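Local coordinates for petrobactin-binding protein YclQ (Bacillus subtilis subsp. subtilis str. 168, PDB 3GFV) that binds ferric and iron-free petrobactin, and the precursor 3,4-dihydroxybenzoic acid, as the solute-binding component of an ABC transporter for siderophore uptake, at residues Val64-Lys67 with Tyr68-Lys71; Gln22-Lys25 with Asn26-Val30. One frame throughout, in Å; residues are numbered along the deposited sequence.

Contact 1: residues Val64-Lys67 with Tyr68-Lys71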
loop_
_atom_site.group_PDB
_atom_site.type_symbol
_atom_site.label_atom_id
_atom_site.label_comp_id
_atom_site.label_asym_id
_atom_site.label_seq_id
_atom_site.Cartn_x
_atom_site.Cartn_y
_atom_site.Cartn_z
ATOM N N VAL A 64 11.928 8.647 -2.693
ATOM C CA VAL A 64 12.191 7.272 -2.304
ATOM C C VAL A 64 11.284 6.341 -3.090
ATOM O O VAL A 64 10.078 6.583 -3.199
ATOM C CB VAL A 64 11.982 7.035 -0.776
ATOM C CG1 VAL A 64 13.156 7.568 -0.002
ATOM C CG2 VAL A 64 10.699 7.695 -0.300
ATOM N N LEU A 65 11.869 5.284 -3.651
ATOM C CA LEU A 65 11.101 4.318 -4.432
ATOM C C LEU A 65 11.276 2.917 -3.904
ATOM O O LEU A 65 12.407 2.473 -3.670
ATOM C CB LEU A 65 11.548 4.341 -5.903
ATOM C CG LEU A 65 11.022 5.433 -6.827
ATOM C CD1 LEU A 65 11.784 5.403 -8.150
ATOM C CD2 LEU A 65 9.527 5.263 -7.063
ATOM N N PRO A 66 10.161 2.202 -3.713
ATOM C CA PRO A 66 10.282 0.788 -3.350
ATOM C C PRO A 66 11.063 0.052 -4.437
ATOM O O PRO A 66 10.991 0.443 -5.612
ATOM C CB PRO A 66 8.829 0.310 -3.329
ATOM C CG PRO A 66 8.022 1.540 -3.108
ATOM C CD PRO A 66 8.760 2.637 -3.821
ATOM N N LYS A 67 11.764 -1.011 -4.055
ATOM C CA LYS A 67 12.658 -1.704 -4.967
ATOM C C LYS A 67 11.949 -2.162 -6.236
ATOM O O LYS A 67 12.510 -2.061 -7.321
ATOM C CB LYS A 67 13.330 -2.900 -4.293
ATOM C CG LYS A 67 14.394 -3.548 -5.180
ATOM C CD LYS A 67 14.881 -4.886 -4.639
ATOM C CE LYS A 67 15.624 -5.662 -5.727
ATOM N NZ LYS A 67 16.206 -6.942 -5.226
ATOM N N TYR A 68 10.733 -2.677 -6.084
ATOM C CA TYR A 68 10.001 -3.208 -7.228
ATOM C C TYR A 68 9.701 -2.123 -8.257
ATOM O O TYR A 68 9.419 -2.447 -9.406
ATOM C CB TYR A 68 8.723 -3.974 -6.809
ATOM C CG TYR A 68 7.491 -3.137 -6.493
ATOM C CD1 TYR A 68 6.391 -3.137 -7.336
ATOM C CD2 TYR A 68 7.424 -2.371 -5.335
ATOM C CE1 TYR A 68 5.254 -2.389 -7.043
ATOM C CE2 TYR A 68 6.300 -1.617 -5.036
ATOM C CZ TYR A 68 5.217 -1.631 -5.894
ATOM O OH TYR A 68 4.111 -0.875 -5.601
ATOM N N LEU A 69 9.792 -0.854 -7.853
ATOM C CA LEU A 69 9.534 0.270 -8.771
ATOM C C LEU A 69 10.796 0.990 -9.240
ATOM O O LEU A 69 10.718 2.079 -9.815
ATOM C CB LEU A 69 8.579 1.280 -8.118
ATOM C CG LEU A 69 7.160 0.742 -7.899
ATOM C CD1 LEU A 69 6.319 1.630 -7.000
ATOM C CD2 LEU A 69 6.495 0.558 -9.276
ATOM N N SER A 70 11.957 0.389 -9.015
ATOM C CA SER A 70 13.237 1.068 -9.328
ATOM C C SER A 70 13.415 1.433 -10.804
ATOM O O SER A 70 14.163 2.350 -11.140
ATOM C CB SER A 70 14.433 0.229 -8.853
ATOM O OG SER A 70 14.410 -1.057 -9.450
ATOM N N LYS A 71 12.723 0.721 -11.682
ATOM C CA LYS A 71 12.792 1.019 -13.112
ATOM C C LYS A 71 12.414 2.483 -13.375
ATOM O O LYS A 71 12.874 3.095 -14.333
ATOM C CB LYS A 71 11.850 0.091 -13.879
ATOM C CG LYS A 71 10.403 0.541 -13.805
ATOM C CD LYS A 71 9.450 -0.609 -14.055
ATOM C CE LYS A 71 9.648 -1.195 -15.430
ATOM N NZ LYS A 71 8.829 -2.423 -15.590
#

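Contact 2: residues Gln22-Lys25 with Asn26-Val30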
loop_
_atom_site.group_PDB
_atom_site.type_symbol
_atom_site.label_atom_id
_atom_site.label_comp_id
_atom_site.label_asym_id
_atom_site.label_seq_id
_atom_site.Cartn_x
_atom_site.Cartn_y
_atom_site.Cartn_z
ATOM N N GLN A 22 -13.162 9.258 -4.677
ATOM C CA GLN A 22 -13.371 9.733 -3.310
ATOM C C GLN A 22 -13.532 11.233 -3.184
ATOM O O GLN A 22 -14.311 11.700 -2.343
ATOM C CB GLN A 22 -12.224 9.283 -2.403
ATOM C CG GLN A 22 -12.636 8.232 -1.419
ATOM C CD GLN A 22 -13.738 8.738 -0.529
ATOM O OE1 GLN A 22 -14.795 8.117 -0.411
ATOM N NE2 GLN A 22 -13.514 9.897 0.082
ATOM N N LEU A 23 -12.780 11.984 -3.991
ATOM C CA LEU A 23 -12.758 13.441 -3.883
ATOM C C LEU A 23 -13.724 14.128 -4.849
ATOM O O LEU A 23 -13.788 15.356 -4.904
ATOM C CB LEU A 23 -11.337 13.978 -4.080
ATOM C CG LEU A 23 -10.379 13.551 -2.955
ATOM C CD1 LEU A 23 -9.095 14.363 -3.025
ATOM C CD2 LEU A 23 -11.027 13.677 -1.565
ATOM N N ASP A 24 -14.459 13.332 -5.623
ATOM C CA ASP A 24 -15.623 13.839 -6.352
ATOM C C ASP A 24 -16.536 12.699 -6.770
ATOM O O ASP A 24 -16.352 12.078 -7.826
ATOM C CB ASP A 24 -15.243 14.699 -7.552
ATOM C CG ASP A 24 -16.445 15.469 -8.097
ATOM O OD1 ASP A 24 -17.594 15.111 -7.724
ATOM O OD2 ASP A 24 -16.247 16.426 -8.873
ATOM N N LYS A 25 -17.525 12.427 -5.931
ATOM C CA LYS A 25 -18.370 11.262 -6.124
ATOM C C LYS A 25 -19.360 11.451 -7.266
ATOM O O LYS A 25 -19.994 10.494 -7.708
ATOM C CB LYS A 25 -19.048 10.886 -4.809
ATOM C CG LYS A 25 -18.054 10.304 -3.804
ATOM C CD LYS A 25 -18.482 10.489 -2.357
ATOM C CE LYS A 25 -19.620 9.554 -1.987
ATOM N NZ LYS A 25 -19.293 8.125 -2.270
ATOM N N ASN A 26 -19.463 12.681 -7.764
ATOM C CA ASN A 26 -20.325 12.976 -8.895
ATOM C C ASN A 26 -19.573 12.773 -10.204
ATOM O O ASN A 26 -20.170 12.667 -11.267
ATOM C CB ASN A 26 -20.902 14.396 -8.795
ATOM C CG ASN A 26 -22.160 14.458 -7.926
ATOM O OD1 ASN A 26 -22.861 15.471 -7.892
ATOM N ND2 ASN A 26 -22.453 13.366 -7.233
ATOM N N GLY A 27 -18.253 12.718 -10.116
ATOM C CA GLY A 27 -17.443 12.379 -11.266
ATOM C C GLY A 27 -16.605 13.513 -11.818
ATOM O O GLY A 27 -17.071 14.639 -11.993
ATOM N N THR A 28 -15.356 13.190 -12.121
ATOM C CA THR A 28 -14.455 14.101 -12.814
ATOM C C THR A 28 -14.230 13.611 -14.246
ATOM O O THR A 28 -13.901 12.437 -14.458
ATOM C CB THR A 28 -13.093 14.109 -12.120
ATOM O OG1 THR A 28 -13.244 14.573 -10.768
ATOM C CG2 THR A 28 -12.114 14.992 -12.877
ATOM N N LYS A 29 -14.406 14.502 -15.220
ATOM C CA LYS A 29 -14.150 14.180 -16.615
ATOM C C LYS A 29 -12.660 14.061 -16.871
ATOM O O LYS A 29 -11.913 15.001 -16.610
ATOM C CB LYS A 29 -14.709 15.282 -17.522
ATOM C CG LYS A 29 -16.030 14.956 -18.185
ATOM C CD LYS A 29 -17.118 14.719 -17.166
ATOM C CE LYS A 29 -18.478 14.650 -17.837
ATOM N NZ LYS A 29 -19.486 14.107 -16.892
ATOM N N VAL A 30 -12.234 12.911 -17.385
ATOM C CA VAL A 30 -10.830 12.698 -17.740
ATOM C C VAL A 30 -10.739 12.187 -19.184
ATOM O O VAL A 30 -11.669 11.538 -19.700
ATOM C CB VAL A 30 -10.086 11.738 -16.750
ATOM C CG1 VAL A 30 -10.413 12.094 -15.291
ATOM C CG2 VAL A 30 -10.424 10.302 -17.044
HETATM O O HOH W 1 -16.526 17.545 -11.411
#

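Contact 1: residues Val64-Lys67 with Tyr68-Lys71
The phenol ring of Tyr68 lies beside Pro66, whose CB comes within 3.6 Å of Tyr68 CE2 at an oblique slant to the ring. One face of the ring is taken by the next residue: Leu69 CG stands 3.6 Å above the plane, over its centre. Tyr68 chi1 is 81°, which sets CG between the backbone N and the carbonyl carbon and lays the ring alongside the proline. Its hydroxyl is held from beyond the turn, by hydrogen bonds with Asp46 and Ser277.

Leu69 also runs alongside the proline, with its CD1 4.1 Å from Pro66 CD. Leu65 adds a further apolar touch, its CD2 4.2 Å from Leu69 CB.

The backbone is closed by two successive i+3 to i bonds. Leu69 N donates to Pro66 O at 2.9 Å, and Ser70 N to Lys67 O at 3.0 Å. The second carbonyl is gripped twice, because Ser70 OG also donates to Lys67 O over 3.0 Å. The two donors use different approaches: the hydroxyl arrives in the carbonyl plane, nearly in line with the C=O bond at 160°, whereas the amide sits well above that plane. A chi1 of 58° folds the Ser70 hydroxyl back over the preceding turn to make this possible.

Phe42 of helix 42-50 packs on Leu65, Pro66 and Leu69, while Thr273 of helix 271-276 meets Pro66 and Tyr68. Two successive i+3 to i bonds are the mark of a short 3-10 helix, here with a proline carbonyl as its first acceptor and a serine hydroxyl bonded back to the second, in the loop that follows strand 57-60 of the parallel sheet in this periplasmic-binding fold.

Contact 2: residues Gln22-Lys25 with Asn26-Val30
Asp24 and Gly27 close a type I beta turn at the surface, in the connection of the two-stranded antiparallel sheet formed by 16-21 and 27-31. The closing bond runs from Gly27 N to Asp24 O over 3.0 Å, with Lys25 and Asn26 at the corner.

The carboxylate of Asp24 adds to the closure of the turn. Its OD1 accepts the amide of Asn26, two residues on, at 3.1 Å, which makes an Asx turn superimposed on the beta turn. This amide reaches OD1 on the anti side, 33° out of the carboxylate plane. The same oxygen takes a second, weak bond from Gly27 N at 3.4 Å, an amide thus shared between the backbone and side-chain oxygens of Asp24. The torsion responsible is chi1 at -167°: CG is swung away from its own N and laid beside the carbonyl carbon, over the amides that follow. The other carboxylate oxygen works through solvent, as one water donates both to Asp24 OD2 at 2.8 Å and to Gly27 O at 3.0 Å. With amide and water donors on its two oxygens, the group is probably favoured in its charged form.

Gly27 has a phi of 111°, where a side chain would press on the carbonyl oxygen of the residue before, and the chain goes on into strand 27-31. Just beyond it, Thr28 OG1 passes 3.8 Å from Asp24 CB, their side chains slanting across each other.

Backbone bonds then pair Thr28 with Val19 and Val30 with Ile17 of strand 16-21. Tyr109 of helix 109-115 lies against Leu23 and Asp24, Tyr120 of strand 118-120 receives Gln22 and Leu23, and Ile119 of that strand packs on Val30.

Along the chain contact 2 comes first and is finished before contact 1 begins. Their centres lie 29 Å apart and their nearest atoms about 19 Å, without touching. Contact 2 belongs to the small antiparallel sheet near the N-terminus, which lies against strand 118-120, an outermost strand of the five-stranded parallel sheet. Contact 1 sits in the loop joining strands 57-60 and 78-79, at the opposite end of that sheet's strand order, so the two turns belong to opposite edges of one parallel sheet. Contact 1, partly buried, joins helix 42-50 to the late helices 271-276 and 281-296, whereas contact 2 closes a surface turn of the N-terminal two-stranded sheet.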